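Local coordinates for protein tail component (Lactobacillus phage J-1, PDB 5LY8) that probably recognises saccharides on the Lactobacillus host surface, this chain being the second carbohydrate-binding module (CBM2) of an evolved distal tail protein that also binds magnesium, at residues G34-P39 with T210-G215; R99-T104 with D165-A170; G110-N115 with W222-Q227; A124-F129 with W138-T143. One frame throughout, in Å; residues are numbered along the deposited sequence. Where two conformers were deposited one is given.

Contact 1 (G34-P39 with T210-G215); sequences GVTAFP and TAWFPG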
loop_
_atom_site.group_PDB
_atom_site.type_symbol
_atom_site.label_atom_id
_atom_site.label_comp_id
_atom_site.label_asym_id
_atom_site.label_seq_id
_atom_site.Cartn_x
_atom_site.Cartn_y
_atom_site.Cartn_z
ATOM N N GLY A 34 9.956 6.538 5.098
ATOM C CA GLY A 34 8.762 7.008 4.423
ATOM C C GLY A 34 7.659 7.431 5.359
ATOM O O GLY A 34 7.902 7.797 6.511
ATOM N N VAL A 35 6.432 7.359 4.857
ATOM C CA VAL A 35 5.263 7.826 5.599
ATOM C C VAL A 35 4.322 6.657 5.827
ATOM O O VAL A 35 3.987 5.925 4.887
ATOM C CB VAL A 35 4.517 8.942 4.826
ATOM C CG1 VAL A 35 3.419 9.547 5.689
ATOM C CG2 VAL A 35 5.473 10.031 4.326
ATOM N N THR A 36 3.905 6.466 7.085
ATOM C CA THR A 36 2.936 5.420 7.456
ATOM C C THR A 36 1.605 6.044 7.814
ATOM O O THR A 36 1.561 7.221 8.156
ATOM C CB THR A 36 3.427 4.574 8.636
ATOM O OG1 THR A 36 3.495 5.392 9.821
ATOM C CG2 THR A 36 4.758 3.937 8.355
ATOM N N ALA A 37 0.510 5.281 7.706
ATOM C CA ALA A 37 -0.829 5.794 7.927
ATOM C C ALA A 37 -1.497 5.284 9.197
ATOM O O ALA A 37 -2.314 6.002 9.782
ATOM C CB ALA A 37 -1.707 5.474 6.719
ATOM N N PHE A 38 -1.177 4.056 9.649
ATOM C CA PHE A 38 -1.875 3.464 10.793
ATOM C C PHE A 38 -1.929 4.471 11.951
ATOM O O PHE A 38 -0.885 4.947 12.413
ATOM C CB PHE A 38 -1.186 2.181 11.241
ATOM C CG PHE A 38 -1.895 1.570 12.422
ATOM C CD1 PHE A 38 -3.160 1.009 12.282
ATOM C CD2 PHE A 38 -1.320 1.596 13.679
ATOM C CE1 PHE A 38 -3.817 0.457 13.377
ATOM C CE2 PHE A 38 -1.995 1.054 14.779
ATOM C CZ PHE A 38 -3.235 0.490 14.617
ATOM N N PRO A 39 -3.139 4.800 12.442
ATOM C CA PRO A 39 -3.263 5.852 13.475
ATOM C C PRO A 39 -3.045 5.266 14.861
ATOM O O PRO A 39 -3.988 5.073 15.653
ATOM C CB PRO A 39 -4.694 6.363 13.283
ATOM C CG PRO A 39 -5.450 5.165 12.768
ATOM C CD PRO A 39 -4.463 4.368 11.937
ATOM N N THR A 210 5.134 5.128 -0.446
ATOM C CA THR A 210 5.756 4.285 0.568
ATOM C C THR A 210 5.019 2.962 0.622
ATOM O O THR A 210 3.786 2.947 0.626
ATOM C CB THR A 210 5.680 4.922 1.975
ATOM O OG1 THR A 210 6.424 6.144 1.999
ATOM C CG2 THR A 210 6.237 3.989 3.082
ATOM N N ALA A 211 5.767 1.854 0.726
ATOM C CA ALA A 211 5.225 0.520 0.997
ATOM C C ALA A 211 5.794 0.081 2.365
ATOM O O ALA A 211 7.021 0.183 2.557
ATOM C CB ALA A 211 5.630 -0.448 -0.094
ATOM N N TRP A 212 4.938 -0.368 3.300
ATOM C CA TRP A 212 5.376 -0.696 4.654
ATOM C C TRP A 212 4.780 -2.037 5.030
ATOM O O TRP A 212 3.596 -2.281 4.804
ATOM C CB TRP A 212 4.934 0.432 5.607
ATOM C CG TRP A 212 5.252 0.261 7.061
ATOM C CD1 TRP A 212 6.452 -0.115 7.616
ATOM C CD2 TRP A 212 4.357 0.493 8.150
ATOM N NE1 TRP A 212 6.361 -0.107 8.994
ATOM C CE2 TRP A 212 5.077 0.260 9.346
ATOM C CE3 TRP A 212 3.001 0.855 8.231
ATOM C CZ2 TRP A 212 4.502 0.433 10.609
ATOM C CZ3 TRP A 212 2.430 1.006 9.488
ATOM C CH2 TRP A 212 3.163 0.775 10.658
ATOM N N PHE A 213 5.603 -2.907 5.659
ATOM C CA PHE A 213 5.213 -4.280 5.952
ATOM C C PHE A 213 5.472 -4.660 7.416
ATOM O O PHE A 213 6.347 -5.473 7.718
ATOM C CB PHE A 213 5.972 -5.232 5.033
ATOM C CG PHE A 213 5.720 -5.022 3.572
ATOM C CD1 PHE A 213 6.467 -4.094 2.841
ATOM C CD2 PHE A 213 4.705 -5.702 2.932
ATOM C CE1 PHE A 213 6.234 -3.906 1.481
ATOM C CE2 PHE A 213 4.455 -5.490 1.575
ATOM C CZ PHE A 213 5.215 -4.585 0.866
ATOM N N PRO A 214 4.694 -4.113 8.347
ATOM C CA PRO A 214 4.944 -4.394 9.768
ATOM C C PRO A 214 4.262 -5.624 10.353
ATOM O O PRO A 214 3.203 -6.067 9.901
ATOM C CB PRO A 214 4.388 -3.139 10.465
ATOM C CG PRO A 214 3.203 -2.754 9.563
ATOM C CD PRO A 214 3.695 -3.027 8.170
ATOM N N GLY A 215 4.878 -6.116 11.425
ATOM C CA GLY A 215 4.270 -7.041 12.370
ATOM C C GLY A 215 3.995 -6.289 13.664
ATOM O O GLY A 215 4.383 -5.127 13.812
#

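Contact 2 (R99-T104 with D165-A170); sequences RVNVGT and DGNYNA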
loop_
_atom_site.group_PDB
_atom_site.type_symbol
_atom_site.label_atom_id
_atom_site.label_comp_id
_atom_site.label_asym_id
_atom_site.label_seq_id
_atom_site.Cartn_x
_atom_site.Cartn_y
_atom_site.Cartn_z
ATOM N N ARG A 99 1.909 -5.959 -6.595
ATOM C CA ARG A 99 1.560 -7.382 -6.561
ATOM C C ARG A 99 2.108 -8.003 -5.300
ATOM O O ARG A 99 3.295 -7.840 -5.009
ATOM C CB ARG A 99 2.140 -8.091 -7.784
ATOM C CG ARG A 99 1.739 -9.556 -7.820
ATOM C CD ARG A 99 2.035 -10.184 -9.159
ATOM N NE ARG A 99 1.824 -11.628 -9.064
ATOM C CZ ARG A 99 1.470 -12.409 -10.080
ATOM N NH1 ARG A 99 1.283 -11.893 -11.291
ATOM N NH2 ARG A 99 1.282 -13.712 -9.886
ATOM N N VAL A 100 1.265 -8.743 -4.571
ATOM C CA VAL A 100 1.676 -9.403 -3.334
ATOM C C VAL A 100 1.192 -10.849 -3.350
ATOM O O VAL A 100 0.279 -11.224 -4.099
ATOM C CB VAL A 100 1.106 -8.687 -2.067
ATOM C CG1 VAL A 100 1.691 -7.282 -1.912
ATOM C CG2 VAL A 100 -0.429 -8.634 -2.084
ATOM N N ASN A 101 1.791 -11.656 -2.487
ATOM C CA ASN A 101 1.283 -12.968 -2.174
ATOM C C ASN A 101 1.121 -12.928 -0.656
ATOM O O ASN A 101 2.058 -12.575 0.067
ATOM C CB ASN A 101 2.234 -14.061 -2.619
ATOM C CG ASN A 101 1.691 -15.452 -2.350
ATOM O OD1 ASN A 101 1.262 -16.174 -3.272
ATOM N ND2 ASN A 101 1.716 -15.875 -1.139
ATOM N N VAL A 102 -0.082 -13.230 -0.191
ATOM C CA VAL A 102 -0.312 -13.068 1.222
ATOM C C VAL A 102 -1.172 -14.209 1.725
ATOM O O VAL A 102 -2.054 -14.703 1.007
ATOM C CB VAL A 102 -0.842 -11.601 1.500
ATOM C CG1 VAL A 102 -2.114 -11.247 0.719
ATOM C CG2 VAL A 102 -0.965 -11.298 2.994
ATOM N N GLY A 103 -0.837 -14.688 2.914
ATOM C CA GLY A 103 -1.561 -15.775 3.549
ATOM C C GLY A 103 -1.540 -15.577 5.042
ATOM O O GLY A 103 -0.603 -15.004 5.569
ATOM N N THR A 104 -2.582 -16.111 5.737
ATOM C CA THR A 104 -2.611 -15.939 7.184
ATOM C C THR A 104 -3.225 -17.179 7.851
ATOM O O THR A 104 -3.682 -18.134 7.196
ATOM C CB THR A 104 -3.261 -14.568 7.563
ATOM O OG1 THR A 104 -3.111 -14.286 8.976
ATOM C CG2 THR A 104 -4.746 -14.465 7.170
ATOM N N ASP A 165 -5.766 -17.426 0.780
ATOM C CA ASP A 165 -4.336 -17.143 0.680
ATOM C C ASP A 165 -3.928 -17.168 -0.807
ATOM O O ASP A 165 -4.416 -18.011 -1.574
ATOM C CB ASP A 165 -3.560 -18.261 1.371
ATOM C CG ASP A 165 -3.685 -18.358 2.878
ATOM O OD1 ASP A 165 -4.281 -17.438 3.496
ATOM O OD2 ASP A 165 -3.098 -19.299 3.449
ATOM N N GLY A 166 -3.055 -16.255 -1.214
ATOM C CA GLY A 166 -2.597 -16.305 -2.593
ATOM C C GLY A 166 -2.171 -14.979 -3.154
ATOM O O GLY A 166 -1.758 -14.084 -2.423
ATOM N N ASN A 167 -2.243 -14.867 -4.469
ATOM C CA ASN A 167 -1.734 -13.740 -5.223
ATOM C C ASN A 167 -2.760 -12.652 -5.468
ATOM O O ASN A 167 -3.870 -12.920 -5.937
ATOM C CB ASN A 167 -1.215 -14.267 -6.585
ATOM C CG ASN A 167 -0.084 -15.270 -6.422
ATOM O OD1 ASN A 167 0.982 -14.938 -5.884
ATOM N ND2 ASN A 167 -0.312 -16.523 -6.873
ATOM N N TYR A 168 -2.385 -11.395 -5.156
ATOM C CA TYR A 168 -3.294 -10.274 -5.328
ATOM C C TYR A 168 -2.576 -9.078 -5.913
ATOM O O TYR A 168 -1.372 -8.902 -5.678
ATOM C CB TYR A 168 -3.846 -9.834 -3.936
ATOM C CG TYR A 168 -4.802 -10.816 -3.293
ATOM C CD1 TYR A 168 -4.334 -11.872 -2.516
ATOM C CD2 TYR A 168 -6.176 -10.717 -3.503
ATOM C CE1 TYR A 168 -5.208 -12.819 -1.984
ATOM C CE2 TYR A 168 -7.056 -11.612 -2.914
ATOM C CZ TYR A 168 -6.567 -12.671 -2.184
ATOM O OH TYR A 168 -7.437 -13.584 -1.642
ATOM N N ASN A 169 -3.315 -8.244 -6.665
ATOM C CA ASN A 169 -2.820 -6.933 -7.063
ATOM C C ASN A 169 -3.535 -5.906 -6.201
ATOM O O ASN A 169 -4.764 -5.811 -6.245
ATOM C CB ASN A 169 -3.068 -6.625 -8.540
ATOM C CG ASN A 169 -2.035 -7.233 -9.449
ATOM O OD1 ASN A 169 -2.356 -7.738 -10.547
ATOM N ND2 ASN A 169 -0.788 -7.204 -9.043
ATOM N N ALA A 170 -2.787 -5.162 -5.389
ATOM C CA ALA A 170 -3.324 -4.066 -4.578
ATOM C C ALA A 170 -3.147 -2.807 -5.399
ATOM O O ALA A 170 -2.024 -2.467 -5.796
ATOM C CB ALA A 170 -2.575 -3.953 -3.252
HETATM O O HOH W 1 1.756 -12.405 -6.318
HETATM O O HOH W 2 2.910 -15.125 -7.987
HETATM O O HOH W 3 -3.848 -20.241 5.616
#

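Contact 3 (G110-N115 with W222-Q227); sequences GRFEFN and WSINWQ. With MG (magnesium ion), chain C.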
loop_
_atom_site.group_PDB
_atom_site.type_symbol
_atom_site.label_atom_id
_atom_site.label_comp_id
_atom_site.label_asym_id
_atom_site.label_seq_id
_atom_site.Cartn_x
_atom_site.Cartn_y
_atom_site.Cartn_z
ATOM N N GLY A 110 -0.428 -9.449 10.893
ATOM C CA GLY A 110 0.409 -8.702 9.969
ATOM C C GLY A 110 -0.380 -7.609 9.312
ATOM O O GLY A 110 -1.609 -7.606 9.347
ATOM N N ARG A 111 0.332 -6.669 8.705
ATOM C CA ARG A 111 -0.275 -5.537 8.017
ATOM C C ARG A 111 0.616 -5.147 6.865
ATOM O O ARG A 111 1.841 -5.217 6.985
ATOM C CB ARG A 111 -0.405 -4.336 9.007
ATOM C CG ARG A 111 -0.805 -3.008 8.391
ATOM C CD ARG A 111 -0.871 -1.912 9.469
ATOM N NE ARG A 111 -1.471 -0.683 8.940
ATOM C CZ ARG A 111 -2.764 -0.454 8.844
ATOM N NH1 ARG A 111 -3.641 -1.346 9.301
ATOM N NH2 ARG A 111 -3.202 0.655 8.278
ATOM N N PHE A 112 0.010 -4.657 5.768
ATOM C CA PHE A 112 0.770 -3.896 4.786
ATOM C C PHE A 112 0.029 -2.630 4.443
ATOM O O PHE A 112 -1.199 -2.568 4.550
ATOM C CB PHE A 112 1.190 -4.674 3.524
ATOM C CG PHE A 112 0.105 -5.184 2.619
ATOM C CD1 PHE A 112 -0.668 -4.308 1.865
ATOM C CD2 PHE A 112 -0.050 -6.545 2.402
ATOM C CE1 PHE A 112 -1.637 -4.791 0.981
ATOM C CE2 PHE A 112 -0.976 -7.021 1.471
ATOM C CZ PHE A 112 -1.747 -6.142 0.752
ATOM N N GLU A 113 0.801 -1.607 4.070
ATOM C CA GLU A 113 0.296 -0.346 3.546
ATOM C C GLU A 113 0.975 -0.051 2.238
ATOM O O GLU A 113 2.205 -0.152 2.144
ATOM C CB GLU A 113 0.554 0.825 4.503
ATOM C CG GLU A 113 -0.220 0.733 5.800
ATOM C CD GLU A 113 -0.002 1.904 6.732
ATOM O OE1 GLU A 113 0.713 2.871 6.360
ATOM O OE2 GLU A 113 -0.545 1.836 7.865
ATOM N N PHE A 114 0.184 0.364 1.243
ATOM C CA PHE A 114 0.680 0.958 0.005
ATOM C C PHE A 114 0.128 2.381 0.005
ATOM O O PHE A 114 -1.093 2.587 -0.080
ATOM C CB PHE A 114 0.277 0.170 -1.237
ATOM C CG PHE A 114 0.976 -1.170 -1.295
ATOM C CD1 PHE A 114 2.338 -1.242 -1.501
ATOM C CD2 PHE A 114 0.278 -2.347 -1.088
ATOM C CE1 PHE A 114 2.999 -2.482 -1.523
ATOM C CE2 PHE A 114 0.936 -3.593 -1.127
ATOM C CZ PHE A 114 2.292 -3.648 -1.360
ATOM N N ASN A 115 1.036 3.360 0.158
ATOM C CA ASN A 115 0.687 4.752 0.383
ATOM C C ASN A 115 1.204 5.675 -0.674
ATOM O O ASN A 115 2.323 5.493 -1.170
ATOM C CB ASN A 115 1.322 5.189 1.731
ATOM C CG ASN A 115 0.815 4.396 2.903
ATOM O OD1 ASN A 115 -0.273 3.829 2.838
ATOM N ND2 ASN A 115 1.591 4.311 3.972
ATOM N N TRP A 222 2.260 -13.030 9.662
ATOM C CA TRP A 222 1.611 -13.659 8.535
ATOM C C TRP A 222 2.627 -13.927 7.410
ATOM O O TRP A 222 3.794 -13.525 7.524
ATOM C CB TRP A 222 0.406 -12.830 8.069
ATOM C CG TRP A 222 0.651 -11.470 7.476
ATOM C CD1 TRP A 222 1.842 -10.816 7.298
ATOM C CD2 TRP A 222 -0.356 -10.621 6.927
ATOM N NE1 TRP A 222 1.627 -9.597 6.684
ATOM C CE2 TRP A 222 0.286 -9.463 6.434
ATOM C CE3 TRP A 222 -1.749 -10.732 6.792
ATOM C CZ2 TRP A 222 -0.424 -8.420 5.818
ATOM C CZ3 TRP A 222 -2.444 -9.701 6.184
ATOM C CH2 TRP A 222 -1.783 -8.562 5.718
ATOM N N SER A 223 2.187 -14.602 6.345
ATOM C CA SER A 223 3.075 -14.862 5.211
ATOM C C SER A 223 2.845 -13.781 4.188
ATOM O O SER A 223 1.725 -13.567 3.745
ATOM C CB SER A 223 2.792 -16.222 4.594
ATOM O OG SER A 223 3.095 -17.266 5.512
ATOM N N ILE A 224 3.903 -13.014 3.873
ATOM C CA ILE A 224 3.754 -11.896 2.966
ATOM C C ILE A 224 4.961 -11.747 2.077
ATOM O O ILE A 224 6.090 -11.801 2.553
ATOM C CB ILE A 224 3.485 -10.587 3.788
ATOM C CG1 ILE A 224 3.315 -9.342 2.907
ATOM C CG2 ILE A 224 4.540 -10.334 4.870
ATOM C CD1 ILE A 224 2.160 -9.398 1.955
ATOM N N ASN A 225 4.716 -11.554 0.775
ATOM C CA ASN A 225 5.801 -11.224 -0.117
ATOM C C ASN A 225 5.302 -10.250 -1.176
ATOM O O ASN A 225 4.087 -10.133 -1.386
ATOM C CB ASN A 225 6.522 -12.457 -0.654
ATOM C CG ASN A 225 5.760 -13.306 -1.609
ATOM O OD1 ASN A 225 5.292 -12.819 -2.646
ATOM N ND2 ASN A 225 5.602 -14.583 -1.265
ATOM N N TRP A 226 6.221 -9.503 -1.793
ATOM C CA TRP A 226 5.896 -8.381 -2.673
ATOM C C TRP A 226 6.637 -8.644 -3.967
ATOM O O TRP A 226 7.868 -8.731 -3.984
ATOM C CB TRP A 226 6.387 -7.130 -1.962
ATOM C CG TRP A 226 6.183 -5.812 -2.644
ATOM C CD1 TRP A 226 5.200 -5.460 -3.532
ATOM C CD2 TRP A 226 6.938 -4.625 -2.381
ATOM N NE1 TRP A 226 5.307 -4.115 -3.839
ATOM C CE2 TRP A 226 6.374 -3.589 -3.151
ATOM C CE3 TRP A 226 8.067 -4.344 -1.591
ATOM C CZ2 TRP A 226 6.909 -2.295 -3.159
ATOM C CZ3 TRP A 226 8.580 -3.062 -1.578
ATOM C CH2 TRP A 226 8.008 -2.054 -2.357
ATOM N N GLN A 227 5.880 -8.873 -5.053
ATOM C CA GLN A 227 6.458 -9.393 -6.294
ATOM C C GLN A 227 6.668 -8.368 -7.389
ATOM O O GLN A 227 7.428 -8.640 -8.323
ATOM C CB GLN A 227 5.621 -10.574 -6.839
ATOM C CG GLN A 227 5.275 -11.596 -5.741
ATOM C CD GLN A 227 4.962 -13.003 -6.195
ATOM O OE1 GLN A 227 4.897 -13.313 -7.412
ATOM N NE2 GLN A 227 4.805 -13.890 -5.197
HETATM MG MG MG C . 9.025 -9.746 -9.610
HETATM O O HOH W 4 3.427 -7.358 6.319
HETATM O O HOH W 5 10.444 -10.727 -11.404
HETATM O O HOH W 6 7.880 -11.815 -10.210
HETATM O O HOH W 7 7.801 -8.753 -11.459
#

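Contact 4 (A124-F129 with W138-T143); sequences ASLALF and WVFSGT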
loop_
_atom_site.group_PDB
_atom_site.type_symbol
_atom_site.label_atom_id
_atom_site.label_comp_id
_atom_site.label_asym_id
_atom_site.label_seq_id
_atom_site.Cartn_x
_atom_site.Cartn_y
_atom_site.Cartn_z
ATOM N N ALA A 124 -3.283 9.025 0.010
ATOM C CA ALA A 124 -4.107 7.810 -0.043
ATOM C C ALA A 124 -3.336 6.660 0.560
ATOM O O ALA A 124 -2.124 6.551 0.349
ATOM C CB ALA A 124 -4.499 7.478 -1.494
ATOM N N SER A 125 -4.039 5.779 1.295
ATOM C CA SER A 125 -3.418 4.618 1.918
ATOM C C SER A 125 -4.294 3.405 1.776
ATOM O O SER A 125 -5.446 3.401 2.263
ATOM C CB SER A 125 -3.153 4.881 3.400
ATOM O OG SER A 125 -2.650 3.700 4.023
ATOM N N LEU A 126 -3.757 2.384 1.079
ATOM C CA LEU A 126 -4.419 1.091 0.926
ATOM C C LEU A 126 -3.804 0.140 1.959
ATOM O O LEU A 126 -2.582 -0.008 1.975
ATOM C CB LEU A 126 -4.196 0.566 -0.497
ATOM C CG LEU A 126 -4.933 -0.716 -0.894
ATOM C CD1 LEU A 126 -4.966 -0.842 -2.416
ATOM C CD2 LEU A 126 -4.295 -1.988 -0.287
ATOM N N ALA A 127 -4.613 -0.473 2.810
ATOM C CA ALA A 127 -4.088 -1.422 3.788
ATOM C C ALA A 127 -4.786 -2.745 3.708
ATOM O O ALA A 127 -5.972 -2.825 3.376
ATOM C CB ALA A 127 -4.188 -0.856 5.211
ATOM N N LEU A 128 -4.032 -3.813 4.026
ATOM C CA LEU A 128 -4.581 -5.124 4.304
ATOM C C LEU A 128 -4.018 -5.529 5.652
ATOM O O LEU A 128 -2.819 -5.332 5.890
ATOM C CB LEU A 128 -4.195 -6.166 3.245
ATOM C CG LEU A 128 -4.838 -7.536 3.406
ATOM C CD1 LEU A 128 -6.345 -7.506 3.098
ATOM C CD2 LEU A 128 -4.173 -8.572 2.507
ATOM N N PHE A 129 -4.838 -6.065 6.538
ATOM C CA PHE A 129 -4.316 -6.457 7.831
ATOM C C PHE A 129 -5.145 -7.568 8.490
ATOM O O PHE A 129 -6.301 -7.723 8.255
ATOM C CB PHE A 129 -4.200 -5.246 8.787
ATOM C CG PHE A 129 -5.508 -4.559 9.053
ATOM C CD1 PHE A 129 -5.982 -3.523 8.223
ATOM C CD2 PHE A 129 -6.283 -4.937 10.139
ATOM C CE1 PHE A 129 -7.217 -2.910 8.535
ATOM C CE2 PHE A 129 -7.491 -4.319 10.395
ATOM C CZ PHE A 129 -7.924 -3.335 9.614
ATOM N N TRP A 138 -9.003 -11.192 7.734
ATOM C CA TRP A 138 -8.261 -10.062 7.253
ATOM C C TRP A 138 -9.200 -8.966 6.737
ATOM O O TRP A 138 -10.364 -9.212 6.413
ATOM C CB TRP A 138 -7.129 -10.426 6.334
ATOM C CG TRP A 138 -7.436 -11.312 5.187
ATOM C CD1 TRP A 138 -8.656 -11.493 4.588
ATOM C CD2 TRP A 138 -6.484 -11.956 4.348
ATOM N NE1 TRP A 138 -8.513 -12.244 3.446
ATOM C CE2 TRP A 138 -7.188 -12.556 3.285
ATOM C CE3 TRP A 138 -5.101 -12.099 4.400
ATOM C CZ2 TRP A 138 -6.535 -13.251 2.246
ATOM C CZ3 TRP A 138 -4.461 -12.818 3.410
ATOM C CH2 TRP A 138 -5.175 -13.409 2.352
ATOM N N VAL A 139 -8.710 -7.737 6.801
ATOM C CA VAL A 139 -9.483 -6.544 6.503
ATOM C C VAL A 139 -8.742 -5.731 5.448
ATOM O O VAL A 139 -7.555 -5.508 5.563
ATOM C CB VAL A 139 -9.695 -5.681 7.780
ATOM C CG1 VAL A 139 -10.427 -4.383 7.444
ATOM C CG2 VAL A 139 -10.488 -6.433 8.858
ATOM N N PHE A 140 -9.496 -5.251 4.465
ATOM C CA PHE A 140 -9.028 -4.367 3.411
ATOM C C PHE A 140 -9.612 -2.991 3.707
ATOM O O PHE A 140 -10.820 -2.864 3.876
ATOM C CB PHE A 140 -9.541 -4.927 2.087
ATOM C CG PHE A 140 -9.477 -4.104 0.835
ATOM C CD1 PHE A 140 -8.314 -3.438 0.484
ATOM C CD2 PHE A 140 -10.547 -4.079 -0.042
ATOM C CE1 PHE A 140 -8.240 -2.727 -0.722
ATOM C CE2 PHE A 140 -10.478 -3.361 -1.234
ATOM C CZ PHE A 140 -9.324 -2.690 -1.566
ATOM N N SER A 141 -8.739 -1.980 3.825
ATOM C CA SER A 141 -9.187 -0.615 4.112
ATOM C C SER A 141 -8.585 0.382 3.173
ATOM O O SER A 141 -7.504 0.154 2.614
ATOM C CB SER A 141 -8.912 -0.236 5.570
ATOM O OG SER A 141 -7.524 -0.052 5.830
ATOM N N GLY A 142 -9.283 1.490 2.990
ATOM C CA GLY A 142 -8.794 2.581 2.173
ATOM C C GLY A 142 -8.982 3.869 2.917
ATOM O O GLY A 142 -10.081 4.121 3.418
ATOM N N THR A 143 -7.927 4.672 2.994
ATOM C CA THR A 143 -7.935 5.951 3.697
ATOM C C THR A 143 -7.482 7.043 2.797
ATOM O O THR A 143 -6.576 6.855 1.971
ATOM C CB THR A 143 -6.982 5.850 4.926
ATOM O OG1 THR A 143 -7.463 4.791 5.765
ATOM C CG2 THR A 143 -6.938 7.124 5.744
HETATM O O HOH W 8 -6.425 2.325 4.866
#

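Contact 1 (G34-P39 with T210-G215)
The indole of Trp212 is covered on both faces. Over one of them lies the methyl of Thr36, whose CG2 stands 3.6 Å from the centroid of the six-membered ring and 18° off its normal, the geometry of a CH-pi contact. The opposite face is taken by Pro214 of its own segment, with CG centred above the ring system. At the rim, near the ring plane, Phe38 CB comes to 4.2 Å from Trp212 CZ3, while the phenyl group itself leads away. Thr36 CG2 lies beside the backbone N and OG1 is turned between N and the carbonyl carbon (chi1 66°), an orientation that gives the methyl to the indole and the hydroxyl to Asn48, while Trp212 NE1 is hydrogen-bonded to Val49 O, which restrains rotation of the indole within its plane. A single direct hydrogen bond joins the segments: Val35 N donates to Thr210 OG1 at 3.1 Å and is almost straight at 169°, and that hydroxyl also meets Ser79, so it has polar partners in both the loop and a strand. The loop 34-39 thus lies against one surface of the mixed sheet, where strand 208-216 runs between strands 73-81 and 110-118; Ala37 N and Phe38 N tie it further to Glu113 of the latter.

Contact 2 (R99-T104 with D165-A170)
Asn167 CG lies beside its backbone N (chi1 -61°), and Arg99 is extended from CG to NE; these torsions bring the amide and guanidinium over the same face of an antiparallel sheet. The sheet is the six-stranded one of the module, and strands 94-103 and 166-175 are neighbours in it. Val100 pairs with Tyr168 and Val102 with Gly166 as hydrogen-bonded pairs; Val100 N to Tyr168 O measures 2.9 Å. The short axes still meet at 139°, evidence of marked twist. On the face carrying Arg99 and Asn167 one water accepts from Arg99 NE in the guanidinium plane and lies 2.7 Å from Asn167 OD1, to which it can donate, though it has more acceptors in reach than protons; Asn167 ND2 turns to Asp187. The face carrying Val100, Val102 and Tyr168 is largely apolar: Val102 CG1 approaches the Tyr168 ring at CD1 (4.0 Å), the two side chains crossing at about a right angle, and Tyr168 OH is hydrogen-bonded to Arg164 O. Where the pairing ends, Asp165 OD1, salt-bridged to Arg160, accepts a hydrogen bond from Thr104 N at 3.1 Å, the donor standing above the carboxylate plane, 45° out of it.

Contact 3 (G110-N115 with W222-Q227)
Segments 110-115 and 222-227 run in similar directions, 26° apart end to end, but belong to different sheets and no backbone pairing joins them; side chains of 222-227 pack on the side chains and, at Gly110, the main chain of 110-115, Gly110 and Trp222 having CA atoms 5.3 Å apart. There the indole lies flat against the main chain: Gly110 CA is 3.5 Å from the centroid of the five-membered ring and 3° off its normal. The peptide continues over the same face toward the six-membered ring, where Arg111 N comes to 3.5 Å from Trp222 CZ2. With chi1 at 66°, Trp222 CG sits between its backbone N and carbonyl carbon, folding the indole over this peptide. Further along, Ile224 CD1 touches Phe112 CD2 at 3.6 Å, and the same ring atom is 3.9 Å from Trp222 CZ2. Phe114 and Trp226 run antiparallel alongside one another, their rings meeting obliquely with Phe114 CE1 over the indole face, 3.7 Å from Trp226 NE1. That NE1 is satisfied by Asn98. Gln227 O binds a magnesium ion at 2.3 Å, together with three waters and the carbonyls of Asp21 and Gly59. The chemistry is that of a beta-sandwich core: aromatic and aliphatic groups, with one peptide under the indole, make up the interface, and Trp222 NE1 donates at 2.9 Å to a water that donates in turn to Arg111 O.

Contact 4 (A124-F129 with W138-T143)
Strands 121-130 and 138-144 form a beta hairpin, their facing parts antiparallel at 171° with axes 4.7 Å apart. Six backbone hydrogen bonds hold the register through the pairs Ser125-Thr143, Ala127-Ser141 and Phe129-Val139. On one face, Phe129 and Val139 extend in a common direction, flank to flank. Val139 CB stands over the phenyl ring, 3.8 Å from its centroid and 24° off the normal, while Ser141 OG lies at the ring edge in its plane. Phe129 chi1 of 60° sets CG between N and the carbonyl carbon, from where the ring leans across to Val139. The opposite face carries Leu126, Leu128 and Phe140: Leu126 CG meets the edge of the Phe140 ring at CE1 (3.9 Å), and Leu128 CD2 sits above the Trp138 indole, 4.1 Å from CE3. A water links the polar end of the first face, donating to Ser125 O at 3.0 Å and hydrogen-bonded to Ser141 OG and Thr143 OG1. Regular pairing with an apolar inner face is consistent with the beta sandwich of the concanavalin-like clan to which the module is assigned; here the end of the first strand and the connecting loop supply Asp130, Ser132 and Asn135 to a magnesium site.

How the contacts relate
Contact 4, segment 210-215 of contact 1 and segment 110-115 of contact 3 belong to the mixed sheet, against which loop 34-39 lies, whereas contact 2 and segment 222-227 belong to the six-stranded sheet, so contact 3 spans the sandwich. Its centre is about 8 Å from that of contact 2, with Arg99 O 2.8 Å from Gln227 N. Contact 3 also meets contact 4 (Asn115 OD1 to Ser125 OG, 2.7 Å) and contact 1 (Ala37 N to Glu113 OE1, 2.8 Å). Contacts 1 and 2, centres about 17 Å apart, do not touch. One magnesium is bound at the end of contact 3, by Gln227 O; the other lies about 4 Å from the Thr104 side chain.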